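PDB 4E9X: multicopper oxidase, which probably couples the one-electron oxidation of small reducing substrates to the four-electron reduction of dioxygen to water, using several bound copper ions. Local coordinates for residues A[98-103]-A[121-126]; A[138-143]-A[296-301]; A[190-195]-A[236-241]; A[210-215]-A[227-232]. All blocks are in the same frame, centred on the assembly; numbering follows the deposited sequence. Where two conformers were deposited one is given.

Overall arrangement
Followed from the N terminus, the chain first closes a short loop at contact 1, within the first cupredoxin domain, around residues that bind more than one copper. The other three contacts come after it and nest without crossing. Contact 2 closes a long loop, bringing 296-301 back onto strand 138-147; contact 3 lies within that loop and pairs two neighbouring strands of the same sheet; contact 4 lies inside contact 3 and joins this sheet to the one facing it. The two domains meet where Thr100 bonds to Asp238 and Pro121 packs on Ile141, with Tyr297 of the later loop alongside. Contacts 2 and 3 are stitched by Asp139 and Arg192, while 3 and 4 share backbone bonds between strands 236-243 and 210-215.

Contact 1 (A[98-103]-A[121-126]); sequences IGTLWY and PLIVDP
Leu101 and Val124 meet through single methyl branches, CD1 of the leucine lying 3.8 Å from CG2 of the valine as the two side chains slant across each other. Leu122 shares this face of the antiparallel ladder, its CG fitting against Leu101 CB at 4.1 Å. The hollow here is Gly99: with no side chain on the glycine, Val124 settles over the bare backbone, its CB 3.8 Å from Gly99 N and its CG1 against the CA of Ile98. The backbone at Gly99 takes a positive phi of 106°, a region open to glycine because it has no side chain. At the far end, Ile98 and Pro126 cross almost perpendicularly, CD1 to CB at 4.1 Å. Such a strand pair frames the ligand loop of a type 1 copper cupredoxin domain: a helix and the copper ligands Cys105, His112 and Met118 lie between its members. Reciprocal backbone bonds join Gly99 with Val124 and Leu101 with Leu122, Gly99 N lying 2.9 Å from Val124 O. On the other face, Ile123 curls its CD1 to 4.0 Å from Thr100 CG2, the two side chains lying parallel, and Phe194 packs on Thr100 from the second domain. Tyr103, its CG wedged between backbone N and carbonyl carbon (chi1 63°), swings its ring edge-on to Pro121 O, with CE2 at 3.5 Å, and its hydroxyl bonds to Pro35 O.

Contact 2 (A[138-143]-A[296-301]); sequences KDVIMM and FYSESL
Phe296 is pressed against Val140, its CB 3.6 Å from the valine's CG1, the two side chains lying alongside and pointing the same way. Beyond, Met142 CG comes 3.8 Å from Phe296 CD1, and the extended methionine chain carries SD to 5.3 Å from the ring centroid, an oblique Met-aromatic contact. The oxygen of Ile141 sits in the plane of the same ring, at its edge. On the other side of the strand Ile141 CD1 fills the angle between Tyr297 CB and Leu301 CD1. That leucine methyl also touches Asp139 CG at 3.7 Å, the two side chains crossing at about a right angle, while the carboxylate turns to a salt bridge with Arg192. Two hydrogen bonds tie the segments, one between backbones and one from a side chain: Ile141 N gives a nearly straight one (164°) to an in-plane lone pair of Phe296 O, and Ser298 OG donates to Asp139 O at a short 2.6 Å. The loop 296-301 thus lines the edge of strand 138-147 turned away from strand 187-195, in a sheet of the second cupredoxin domain, and Tyr297 and Leu301 also touch Leu36 of the first. The looser side is wet: a water bridges Asp139 N and Ser298 O, 2.9 Å from each, in place of a direct bond. On this partly exposed margin Lys138 NZ and Glu299 OE2 stay 5.7 Å apart, opposite in charge yet not in contact.

Contact 3 (A[190-195]-A[236-241]); sequences KIRFFG and RYDVII
Lys190 reaches over to Asp238, an extended chain whose last bond turns back (chi4 74°) to set NZ 2.7 Å from OD2. The ammonium meets that oxygen on its anti side, 21° out of the carboxylate plane. On the way the lysine covers Arg192: its CE lies 3.3 Å above the guanidinium plane, over the centre. Arg192 joins the same network only loosely, NH1 standing a long 3.8 Å from Asp238 OD2 with no N-H aimed at it and the two planes 66° apart. Besides its stronger partner Asp139, it bonds to Thr100 of the first domain, whose hydroxyl also bonds to Asp238 OD1. Lys190 NZ has two further partners, Glu133 and a water at 2.8 Å. With Lys190 and Arg192 so near, Asp238 is likely to stay ionised.

These strands are antiparallel neighbours in the six-stranded sheet of the second cupredoxin domain, and two reciprocal pairs of backbone bonds, Ile191 with Val239 and Phe193 with Tyr237, lace them together. The opposite face is greasy. There Ile191 CG2 covers the Phe193 ring, offset toward the rim and 3.6 Å above its plane, while Phe193 CE2 meets Val239 CG1 at 3.9 Å and the CD1 methyls of Ile191 and Ile241 come within 3.6 Å. Back on the charged face, Arg236 CG lies 3.5 Å from Phe194 CD1. Bends further along the arginine chain carry its guanidinium onward to a salt bridge with Asp227 of a second subunit.

Contact 4 (A[210-215]-A[227-232]); sequences MLVTHK and DTVLVS
Strands 210-215 and 228-231 run in broadly the same direction, 40° apart, but their axes come no closer than 9.0 Å, so contact between the segments is left to side chains such as Met210, Val212 and Val229, and no hydrogen bond links them. The backbones diverge: the CA atoms of Met210 and Asp227 are 5.8 Å apart, those of Val212 and Val229 8.4 Å. Met210 spans the narrower end. A bend at its thioether (chi3 -79°) lays CE 3.3 Å from Asp227 O and 3.8 Å from Val229 CG2. The same valine methyl is met from another side by Val212 CG2, tip to tip at 4.0 Å, so one branch of Val229 serves both partners. Asp227 turns its carboxylate away from this greasy patch. Its OD1 takes a 2.9 Å bond from Thr228 OG1 and another from His62 of a third subunit, a residue that binds copper; its backbone oxygen accepts from His204, which lines an oxygen pocket. This fits a trimeric two-domain oxidase whose copper cluster lies between subunits. Further along, a classic beta bulge sets Thr213 and His214 together opposite the single residue Asp238. Such packing is that of the two sheets of a cupredoxin sandwich: strand 210-215 lies between 236-243 and 218-226 in one, while 228-231 borders 201-205 at the margin of the other, where neighbouring subunits cover it.

Contact 1 (A[98-103]-A[121-126])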
loop_
_atom_site.group_PDB
_atom_site.type_symbol
_atom_site.label_atom_id
_atom_site.label_comp_id
_atom_site.label_asym_id
_atom_site.label_seq_id
_atom_site.Cartn_x
_atom_site.Cartn_y
_atom_site.Cartn_z
ATOM N N ILE A 98 -14.354 19.504 -6.253
ATOM C CA ILE A 98 -13.780 20.157 -5.084
ATOM C C ILE A 98 -12.602 19.366 -4.536
ATOM O O ILE A 98 -12.392 18.180 -4.763
ATOM C CB ILE A 98 -14.890 20.290 -4.017
ATOM C CG1 ILE A 98 -15.388 18.925 -3.496
ATOM C CG2 ILE A 98 -16.046 21.121 -4.530
ATOM C CD1 ILE A 98 -16.506 18.950 -2.468
ATOM N N GLY A 99 -11.857 20.082 -3.684
ATOM C CA GLY A 99 -10.939 19.441 -2.729
ATOM C C GLY A 99 -9.480 19.571 -3.087
ATOM O O GLY A 99 -9.047 20.396 -3.911
ATOM N N THR A 100 -8.696 18.666 -2.484
ATOM C CA THR A 100 -7.285 18.608 -2.708
ATOM C C THR A 100 -6.985 17.896 -4.033
ATOM O O THR A 100 -7.036 16.653 -4.110
ATOM C CB THR A 100 -6.606 17.814 -1.581
ATOM O OG1 THR A 100 -7.005 18.388 -0.328
ATOM C CG2 THR A 100 -5.089 17.873 -1.704
ATOM N N LEU A 101 -6.662 18.700 -5.043
ATOM C CA LEU A 101 -6.251 18.167 -6.342
ATOM C C LEU A 101 -4.783 18.482 -6.566
ATOM O O LEU A 101 -4.106 19.068 -5.686
ATOM C CB LEU A 101 -7.099 18.796 -7.475
ATOM C CG LEU A 101 -8.603 18.875 -7.176
ATOM C CD1 LEU A 101 -9.352 19.410 -8.402
ATOM C CD2 LEU A 101 -9.193 17.557 -6.765
ATOM N N TRP A 102 -4.245 18.109 -7.722
ATOM C CA TRP A 102 -2.842 18.463 -8.009
ATOM C C TRP A 102 -2.643 18.472 -9.507
ATOM O O TRP A 102 -3.550 18.129 -10.247
ATOM C CB TRP A 102 -1.888 17.542 -7.302
ATOM C CG TRP A 102 -1.855 16.070 -7.614
ATOM C CD1 TRP A 102 -2.886 15.185 -7.569
ATOM C CD2 TRP A 102 -0.676 15.337 -7.985
ATOM N NE1 TRP A 102 -2.402 13.918 -7.908
ATOM C CE2 TRP A 102 -1.062 13.989 -8.166
ATOM C CE3 TRP A 102 0.682 15.667 -8.181
ATOM C CZ2 TRP A 102 -0.132 13.011 -8.540
ATOM C CZ3 TRP A 102 1.594 14.700 -8.551
ATOM C CH2 TRP A 102 1.181 13.360 -8.736
ATOM N N TYR A 103 -1.467 18.878 -9.934
ATOM C CA TYR A 103 -1.226 18.981 -11.369
ATOM C C TYR A 103 0.196 18.452 -11.579
ATOM O O TYR A 103 1.065 18.566 -10.691
ATOM C CB TYR A 103 -1.467 20.412 -11.931
ATOM C CG TYR A 103 -0.502 21.429 -11.331
ATOM C CD1 TYR A 103 0.748 21.673 -11.895
ATOM C CD2 TYR A 103 -0.859 22.141 -10.189
ATOM C CE1 TYR A 103 1.624 22.602 -11.338
ATOM C CE2 TYR A 103 0.010 23.079 -9.598
ATOM C CZ TYR A 103 1.222 23.281 -10.180
ATOM O OH TYR A 103 2.135 24.190 -9.652
ATOM N N PRO A 121 0.396 21.611 -6.176
ATOM C CA PRO A 121 -0.944 21.442 -5.617
ATOM C C PRO A 121 -2.001 22.361 -6.218
ATOM O O PRO A 121 -1.686 23.528 -6.512
ATOM C CB PRO A 121 -0.721 21.767 -4.113
ATOM C CG PRO A 121 0.362 22.867 -4.183
ATOM C CD PRO A 121 1.247 22.551 -5.393
ATOM N N LEU A 122 -3.208 21.823 -6.367
ATOM C CA LEU A 122 -4.378 22.544 -6.875
ATOM C C LEU A 122 -5.492 22.398 -5.839
ATOM O O LEU A 122 -6.040 21.313 -5.718
ATOM C CB LEU A 122 -4.745 22.041 -8.278
ATOM C CG LEU A 122 -6.097 22.520 -8.814
ATOM C CD1 LEU A 122 -6.201 24.042 -8.939
ATOM C CD2 LEU A 122 -6.364 21.848 -10.183
ATOM N N ILE A 123 -5.795 23.476 -5.131
ATOM C CA ILE A 123 -6.766 23.385 -4.034
ATOM C C ILE A 123 -8.029 24.065 -4.497
ATOM O O ILE A 123 -8.007 25.261 -4.814
ATOM C CB ILE A 123 -6.217 24.037 -2.755
ATOM C CG1 ILE A 123 -4.878 23.397 -2.338
ATOM C CG2 ILE A 123 -7.273 23.992 -1.675
ATOM C CD1 ILE A 123 -4.928 21.864 -2.153
ATOM N N VAL A 124 -9.130 23.329 -4.508
ATOM C CA VAL A 124 -10.433 23.863 -4.894
ATOM C C VAL A 124 -11.287 23.946 -3.629
ATOM O O VAL A 124 -11.652 22.908 -3.070
ATOM C CB VAL A 124 -11.096 23.013 -6.005
ATOM C CG1 VAL A 124 -12.484 23.599 -6.340
ATOM C CG2 VAL A 124 -10.213 22.959 -7.267
ATOM N N ASP A 125 -11.611 25.162 -3.204
ATOM C CA ASP A 125 -12.442 25.291 -2.001
ATOM C C ASP A 125 -13.887 24.916 -2.266
ATOM O O ASP A 125 -14.506 25.538 -3.155
ATOM C CB ASP A 125 -12.428 26.703 -1.441
ATOM C CG ASP A 125 -11.175 27.111 -0.701
ATOM O OD1 ASP A 125 -10.235 26.290 -0.605
ATOM O OD2 ASP A 125 -11.125 28.272 -0.221
ATOM N N PRO A 126 -14.495 24.019 -1.517
ATOM C CA PRO A 126 -15.914 23.769 -1.711
ATOM C C PRO A 126 -16.736 25.010 -1.327
ATOM O O PRO A 126 -16.439 25.715 -0.358
ATOM C CB PRO A 126 -16.261 22.667 -0.716
ATOM C CG PRO A 126 -14.998 22.305 -0.004
ATOM C CD PRO A 126 -13.878 23.182 -0.445
#

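Contact 2 (A[138-143]-A[296-301])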
loop_
_atom_site.group_PDB
_atom_site.type_symbol
_atom_site.label_atom_id
_atom_site.label_comp_id
_atom_site.label_asym_id
_atom_site.label_seq_id
_atom_site.Cartn_x
_atom_site.Cartn_y
_atom_site.Cartn_z
ATOM N N LYS A 138 -5.004 26.206 10.577
ATOM C CA LYS A 138 -3.759 26.094 9.810
ATOM C C LYS A 138 -3.937 24.979 8.783
ATOM O O LYS A 138 -4.415 23.909 9.169
ATOM C CB LYS A 138 -2.612 25.737 10.742
ATOM C CG LYS A 138 -1.236 25.838 10.052
ATOM C CD LYS A 138 -0.164 25.260 10.965
ATOM C CE LYS A 138 -0.076 25.967 12.330
ATOM N NZ LYS A 138 0.127 27.428 12.099
ATOM N N ASP A 139 -3.588 25.255 7.545
ATOM C CA ASP A 139 -3.721 24.324 6.415
ATOM C C ASP A 139 -2.340 24.022 5.927
ATOM O O ASP A 139 -1.533 24.959 5.803
ATOM C CB ASP A 139 -4.655 24.997 5.385
ATOM C CG ASP A 139 -5.220 24.092 4.327
ATOM O OD1 ASP A 139 -4.885 22.902 4.234
ATOM O OD2 ASP A 139 -6.055 24.628 3.548
ATOM N N VAL A 140 -2.033 22.753 5.710
ATOM C CA VAL A 140 -0.685 22.242 5.500
ATOM C C VAL A 140 -0.674 21.292 4.310
ATOM O O VAL A 140 -1.428 20.338 4.284
ATOM C CB VAL A 140 -0.269 21.463 6.775
ATOM C CG1 VAL A 140 1.077 20.748 6.668
ATOM C CG2 VAL A 140 -0.271 22.425 7.993
ATOM N N ILE A 141 0.228 21.554 3.373
ATOM C CA ILE A 141 0.418 20.675 2.199
ATOM C C ILE A 141 1.685 19.902 2.366
ATOM O O ILE A 141 2.751 20.501 2.579
ATOM C CB ILE A 141 0.428 21.537 0.921
ATOM C CG1 ILE A 141 -1.029 21.944 0.556
ATOM C CG2 ILE A 141 1.118 20.840 -0.265
ATOM C CD1 ILE A 141 -1.146 23.017 -0.506
ATOM N N MET A 142 1.610 18.582 2.225
ATOM C CA MET A 142 2.766 17.674 2.281
ATOM C C MET A 142 2.803 16.784 1.046
ATOM O O MET A 142 2.016 15.825 0.924
ATOM C CB MET A 142 2.726 16.768 3.527
ATOM C CG MET A 142 2.904 17.610 4.817
ATOM S SD MET A 142 3.225 16.500 6.184
ATOM C CE MET A 142 3.127 17.575 7.613
ATOM N N MET A 143 3.727 17.089 0.113
ATOM C CA MET A 143 3.800 16.317 -1.147
ATOM C C MET A 143 5.030 15.445 -1.072
ATOM O O MET A 143 6.180 15.961 -1.016
ATOM C CB MET A 143 3.913 17.308 -2.326
ATOM C CG MET A 143 2.727 18.286 -2.348
ATOM S SD MET A 143 2.594 19.278 -3.873
ATOM C CE MET A 143 1.958 18.042 -5.002
ATOM N N PHE A 296 5.099 24.460 4.129
ATOM C CA PHE A 296 3.941 23.625 3.809
ATOM C C PHE A 296 2.826 24.437 3.180
ATOM O O PHE A 296 1.664 24.025 3.184
ATOM C CB PHE A 296 3.402 22.921 5.085
ATOM C CG PHE A 296 4.434 22.100 5.825
ATOM C CD1 PHE A 296 4.794 20.840 5.342
ATOM C CD2 PHE A 296 5.060 22.568 6.985
ATOM C CE1 PHE A 296 5.713 20.049 6.018
ATOM C CE2 PHE A 296 5.985 21.756 7.673
ATOM C CZ PHE A 296 6.331 20.509 7.181
ATOM N N TYR A 297 3.200 25.599 2.584
ATOM C CA TYR A 297 2.236 26.482 1.903
ATOM C C TYR A 297 1.214 27.071 2.857
ATOM O O TYR A 297 0.206 27.652 2.449
ATOM C CB TYR A 297 1.572 25.828 0.690
ATOM C CG TYR A 297 2.277 26.004 -0.624
ATOM C CD1 TYR A 297 2.744 27.231 -1.064
ATOM C CD2 TYR A 297 2.418 24.907 -1.479
ATOM C CE1 TYR A 297 3.392 27.384 -2.311
ATOM C CE2 TYR A 297 3.055 25.029 -2.711
ATOM C CZ TYR A 297 3.530 26.262 -3.123
ATOM O OH TYR A 297 4.172 26.436 -4.331
ATOM N N SER A 298 1.441 27.019 4.195
ATOM C CA SER A 298 0.359 27.441 5.114
ATOM C C SER A 298 0.117 28.928 5.084
ATOM O O SER A 298 -0.975 29.349 5.335
ATOM C CB SER A 298 0.737 27.048 6.551
ATOM O OG SER A 298 0.840 25.642 6.684
ATOM N N GLU A 299 1.157 29.715 4.770
ATOM C CA GLU A 299 0.896 31.172 4.667
ATOM C C GLU A 299 0.214 31.466 3.337
ATOM O O GLU A 299 -0.795 32.189 3.286
ATOM C CB GLU A 299 2.200 31.962 4.828
ATOM C CG GLU A 299 2.763 31.780 6.249
ATOM C CD GLU A 299 1.766 32.175 7.340
ATOM O OE1 GLU A 299 0.969 33.153 7.294
ATOM O OE2 GLU A 299 1.705 31.465 8.360
ATOM N N SER A 300 0.696 30.890 2.237
ATOM C CA SER A 300 0.026 31.131 0.944
ATOM C C SER A 300 -1.439 30.713 0.984
ATOM O O SER A 300 -2.232 31.404 0.322
ATOM C CB SER A 300 0.701 30.318 -0.174
ATOM O OG SER A 300 2.069 30.671 -0.300
ATOM N N LEU A 301 -1.754 29.625 1.693
ATOM C CA LEU A 301 -3.133 29.153 1.739
ATOM C C LEU A 301 -4.056 30.154 2.403
ATOM O O LEU A 301 -5.273 30.025 2.183
ATOM C CB LEU A 301 -3.193 27.796 2.460
ATOM C CG LEU A 301 -2.742 26.665 1.550
ATOM C CD1 LEU A 301 -2.372 25.422 2.336
ATOM C CD2 LEU A 301 -3.862 26.258 0.565
HETATM O O HOH W 1 -2.970 28.051 6.907
#

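Contact 3 (A[190-195]-A[236-241])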
loop_
_atom_site.group_PDB
_atom_site.type_symbol
_atom_site.label_atom_id
_atom_site.label_comp_id
_atom_site.label_asym_id
_atom_site.label_seq_id
_atom_site.Cartn_x
_atom_site.Cartn_y
_atom_site.Cartn_z
ATOM N N LYS A 190 -5.298 21.224 9.411
ATOM C CA LYS A 190 -5.688 20.360 8.281
ATOM C C LYS A 190 -4.391 20.005 7.566
ATOM O O LYS A 190 -3.654 20.934 7.189
ATOM C CB LYS A 190 -6.669 21.125 7.388
ATOM C CG LYS A 190 -6.984 20.356 6.085
ATOM C CD LYS A 190 -8.054 21.128 5.291
ATOM C CE LYS A 190 -8.566 20.431 4.090
ATOM N NZ LYS A 190 -9.486 19.290 4.374
ATOM N N ILE A 191 -4.107 18.711 7.391
ATOM C CA ILE A 191 -2.932 18.290 6.613
ATOM C C ILE A 191 -3.437 17.561 5.364
ATOM O O ILE A 191 -4.273 16.664 5.476
ATOM C CB ILE A 191 -1.969 17.445 7.435
ATOM C CG1 ILE A 191 -1.512 18.262 8.673
ATOM C CG2 ILE A 191 -0.773 17.052 6.591
ATOM C CD1 ILE A 191 -1.384 17.453 9.899
ATOM N N ARG A 192 -2.882 17.967 4.242
ATOM C CA ARG A 192 -3.198 17.358 2.937
ATOM C C ARG A 192 -1.953 16.617 2.480
ATOM O O ARG A 192 -0.942 17.265 2.153
ATOM C CB ARG A 192 -3.572 18.466 1.956
ATOM C CG ARG A 192 -4.760 19.321 2.432
ATOM C CD ARG A 192 -4.970 20.484 1.500
ATOM N NE ARG A 192 -5.839 21.563 1.991
ATOM C CZ ARG A 192 -7.025 21.811 1.475
ATOM N NH1 ARG A 192 -7.641 21.055 0.558
ATOM N NH2 ARG A 192 -7.682 22.884 1.941
ATOM N N PHE A 193 -2.042 15.281 2.447
ATOM C CA PHE A 193 -0.943 14.437 1.984
ATOM C C PHE A 193 -1.109 14.128 0.487
ATOM O O PHE A 193 -2.224 13.794 0.076
ATOM C CB PHE A 193 -0.939 13.075 2.709
ATOM C CG PHE A 193 -0.781 13.129 4.217
ATOM C CD1 PHE A 193 0.372 13.676 4.806
ATOM C CD2 PHE A 193 -1.721 12.579 5.037
ATOM C CE1 PHE A 193 0.535 13.674 6.182
ATOM C CE2 PHE A 193 -1.572 12.607 6.433
ATOM C CZ PHE A 193 -0.407 13.105 7.009
ATOM N N PHE A 194 -0.003 14.172 -0.237
ATOM C CA PHE A 194 -0.030 13.829 -1.663
ATOM C C PHE A 194 1.034 12.799 -1.985
ATOM O O PHE A 194 2.216 12.993 -1.607
ATOM C CB PHE A 194 0.268 15.052 -2.549
ATOM C CG PHE A 194 -0.566 16.287 -2.387
ATOM C CD1 PHE A 194 -1.272 16.802 -3.466
ATOM C CD2 PHE A 194 -0.610 16.995 -1.175
ATOM C CE1 PHE A 194 -1.977 18.009 -3.383
ATOM C CE2 PHE A 194 -1.273 18.202 -1.060
ATOM C CZ PHE A 194 -1.932 18.718 -2.179
ATOM N N GLY A 195 0.613 11.759 -2.714
ATOM C CA GLY A 195 1.585 10.810 -3.254
ATOM C C GLY A 195 2.097 11.348 -4.604
ATOM O O GLY A 195 1.642 10.934 -5.681
ATOM N N ARG A 236 -4.521 11.425 -2.617
ATOM C CA ARG A 236 -4.433 12.435 -1.558
ATOM C C ARG A 236 -5.296 11.973 -0.398
ATOM O O ARG A 236 -6.334 11.322 -0.552
ATOM C CB ARG A 236 -4.900 13.830 -2.032
ATOM C CG ARG A 236 -3.906 14.498 -2.985
ATOM C CD ARG A 236 -4.066 14.079 -4.441
ATOM N NE ARG A 236 -5.377 14.452 -4.944
ATOM C CZ ARG A 236 -6.179 13.682 -5.707
ATOM N NH1 ARG A 236 -5.834 12.475 -6.126
ATOM N NH2 ARG A 236 -7.384 14.171 -6.057
ATOM N N TYR A 237 -4.831 12.331 0.808
ATOM C CA TYR A 237 -5.633 12.186 2.011
ATOM C C TYR A 237 -5.632 13.517 2.754
ATOM O O TYR A 237 -4.548 14.109 2.887
ATOM C CB TYR A 237 -5.069 11.098 2.955
ATOM C CG TYR A 237 -5.312 9.732 2.342
ATOM C CD1 TYR A 237 -6.504 9.035 2.636
ATOM C CD2 TYR A 237 -4.383 9.132 1.473
ATOM C CE1 TYR A 237 -6.754 7.766 2.077
ATOM C CE2 TYR A 237 -4.626 7.887 0.923
ATOM C CZ TYR A 237 -5.814 7.221 1.223
ATOM O OH TYR A 237 -6.065 5.966 0.660
ATOM N N ASP A 238 -6.792 13.969 3.253
ATOM C CA ASP A 238 -6.819 15.108 4.143
ATOM C C ASP A 238 -7.147 14.599 5.522
ATOM O O ASP A 238 -8.036 13.760 5.686
ATOM C CB ASP A 238 -7.889 16.137 3.782
ATOM C CG ASP A 238 -7.865 16.808 2.422
ATOM O OD1 ASP A 238 -7.106 16.399 1.522
ATOM O OD2 ASP A 238 -8.609 17.794 2.292
ATOM N N VAL A 239 -6.436 15.147 6.517
ATOM C CA VAL A 239 -6.693 14.775 7.900
ATOM C C VAL A 239 -6.805 16.072 8.721
ATOM O O VAL A 239 -6.428 17.162 8.283
ATOM C CB VAL A 239 -5.562 13.903 8.484
ATOM C CG1 VAL A 239 -5.340 12.658 7.590
ATOM C CG2 VAL A 239 -4.255 14.697 8.674
ATOM N N ILE A 240 -7.347 15.919 9.928
ATOM C CA ILE A 240 -7.363 16.970 10.954
ATOM C C ILE A 240 -6.591 16.464 12.161
ATOM O O ILE A 240 -6.829 15.346 12.646
ATOM C CB ILE A 240 -8.830 17.288 11.376
ATOM C CG1 ILE A 240 -9.662 17.835 10.200
ATOM C CG2 ILE A 240 -8.836 18.238 12.557
ATOM C CD1 ILE A 240 -9.180 19.216 9.763
ATOM N N ILE A 241 -5.699 17.318 12.662
ATOM C CA ILE A 241 -5.077 17.112 13.969
ATOM C C ILE A 241 -5.551 18.227 14.889
ATOM O O ILE A 241 -5.432 19.406 14.546
ATOM C CB ILE A 241 -3.539 17.092 13.896
ATOM C CG1 ILE A 241 -3.079 15.802 13.193
ATOM C CG2 ILE A 241 -2.946 17.237 15.302
ATOM C CD1 ILE A 241 -1.580 15.697 12.991
HETATM O O HOH W 2 -9.157 17.706 6.717
#

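Contact 4 (A[210-215]-A[227-232])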
loop_
_atom_site.group_PDB
_atom_site.type_symbol
_atom_site.label_atom_id
_atom_site.label_comp_id
_atom_site.label_asym_id
_atom_site.label_seq_id
_atom_site.Cartn_x
_atom_site.Cartn_y
_atom_site.Cartn_z
ATOM N N MET A 210 -4.747 11.379 13.871
ATOM C CA MET A 210 -5.257 12.128 12.754
ATOM C C MET A 210 -6.679 11.643 12.446
ATOM O O MET A 210 -6.960 10.439 12.383
ATOM C CB MET A 210 -4.420 11.849 11.501
ATOM C CG MET A 210 -3.019 12.479 11.627
ATOM S SD MET A 210 -1.905 11.960 10.293
ATOM C CE MET A 210 -1.396 10.329 10.845
ATOM N N LEU A 211 -7.603 12.553 12.225
ATOM C CA LEU A 211 -8.929 12.203 11.737
ATOM C C LEU A 211 -8.893 12.309 10.214
ATOM O O LEU A 211 -8.745 13.421 9.694
ATOM C CB LEU A 211 -9.992 13.149 12.300
ATOM C CG LEU A 211 -11.413 12.811 11.818
ATOM C CD1 LEU A 211 -11.860 11.424 12.307
ATOM C CD2 LEU A 211 -12.401 13.880 12.278
ATOM N N VAL A 212 -8.980 11.175 9.536
ATOM C CA VAL A 212 -8.971 11.143 8.057
ATOM C C VAL A 212 -10.368 11.544 7.579
ATOM O O VAL A 212 -11.354 10.834 7.817
ATOM C CB VAL A 212 -8.579 9.749 7.560
ATOM C CG1 VAL A 212 -8.547 9.806 6.029
ATOM C CG2 VAL A 212 -7.242 9.270 8.144
ATOM N N THR A 213 -10.450 12.710 6.913
ATOM C CA THR A 213 -11.744 13.234 6.502
ATOM C C THR A 213 -11.996 13.188 5.008
ATOM O O THR A 213 -13.146 13.261 4.616
ATOM C CB THR A 213 -11.837 14.730 6.944
ATOM O OG1 THR A 213 -10.764 15.476 6.378
ATOM C CG2 THR A 213 -11.706 14.879 8.468
ATOM N N HIS A 214 -10.940 13.147 4.181
ATOM C CA HIS A 214 -11.128 13.204 2.724
ATOM C C HIS A 214 -10.171 12.252 2.015
ATOM O O HIS A 214 -9.001 12.166 2.413
ATOM C CB HIS A 214 -10.850 14.591 2.123
ATOM C CG HIS A 214 -11.716 15.725 2.604
ATOM N ND1 HIS A 214 -11.665 16.194 3.919
ATOM C CD2 HIS A 214 -12.632 16.475 1.929
ATOM C CE1 HIS A 214 -12.521 17.189 3.990
ATOM N NE2 HIS A 214 -13.130 17.383 2.809
ATOM N N LYS A 215 -10.706 11.618 1.007
ATOM C CA LYS A 215 -9.928 10.739 0.134
ATOM C C LYS A 215 -9.973 11.357 -1.266
ATOM O O LYS A 215 -11.066 11.600 -1.793
ATOM C CB LYS A 215 -10.524 9.322 0.144
ATOM C CG LYS A 215 -10.155 8.442 -1.020
ATOM C CD LYS A 215 -8.655 8.144 -1.166
ATOM C CE LYS A 215 -8.499 7.189 -2.351
ATOM N NZ LYS A 215 -7.153 7.323 -2.941
ATOM N N ASP A 227 -3.199 6.777 13.329
ATOM C CA ASP A 227 -1.916 7.423 13.651
ATOM C C ASP A 227 -0.911 7.243 12.517
ATOM O O ASP A 227 0.117 7.941 12.527
ATOM C CB ASP A 227 -1.402 6.922 15.013
ATOM C CG ASP A 227 -0.998 5.468 15.077
ATOM O OD1 ASP A 227 -0.312 4.930 14.178
ATOM O OD2 ASP A 227 -1.345 4.830 16.083
ATOM N N THR A 228 -1.216 6.406 11.513
ATOM C CA THR A 228 -0.316 6.187 10.368
ATOM C C THR A 228 -1.192 6.093 9.122
ATOM O O THR A 228 -2.091 5.260 9.032
ATOM C CB THR A 228 0.479 4.882 10.561
ATOM O OG1 THR A 228 1.252 4.964 11.775
ATOM C CG2 THR A 228 1.479 4.625 9.407
ATOM N N VAL A 229 -0.946 6.986 8.144
ATOM C CA VAL A 229 -1.766 7.017 6.948
ATOM C C VAL A 229 -0.898 6.665 5.754
ATOM O O VAL A 229 0.097 7.367 5.458
ATOM C CB VAL A 229 -2.336 8.445 6.748
ATOM C CG1 VAL A 229 -3.050 8.557 5.411
ATOM C CG2 VAL A 229 -3.305 8.824 7.891
ATOM N N LEU A 230 -1.250 5.604 5.043
ATOM C CA LEU A 230 -0.488 5.155 3.878
ATOM C C LEU A 230 -0.909 5.963 2.652
ATOM O O LEU A 230 -2.096 6.013 2.320
ATOM C CB LEU A 230 -0.766 3.677 3.597
ATOM C CG LEU A 230 0.110 3.042 2.518
ATOM C CD1 LEU A 230 1.559 3.033 3.026
ATOM C CD2 LEU A 230 -0.386 1.629 2.169
ATOM N N VAL A 231 0.101 6.582 2.022
ATOM C CA VAL A 231 -0.155 7.418 0.855
ATOM C C VAL A 231 0.636 6.867 -0.319
ATOM O O VAL A 231 1.850 6.709 -0.210
ATOM C CB VAL A 231 0.320 8.860 1.162
ATOM C CG1 VAL A 231 0.037 9.791 -0.011
ATOM C CG2 VAL A 231 -0.301 9.388 2.467
ATOM N N SER A 232 -0.029 6.529 -1.407
ATOM C CA SER A 232 0.589 5.893 -2.563
ATOM C C SER A 232 0.477 6.815 -3.779
ATOM O O SER A 232 -0.272 7.823 -3.714
ATOM C CB SER A 232 -0.034 4.516 -2.776
ATOM O OG SER A 232 -1.189 4.470 -3.558
#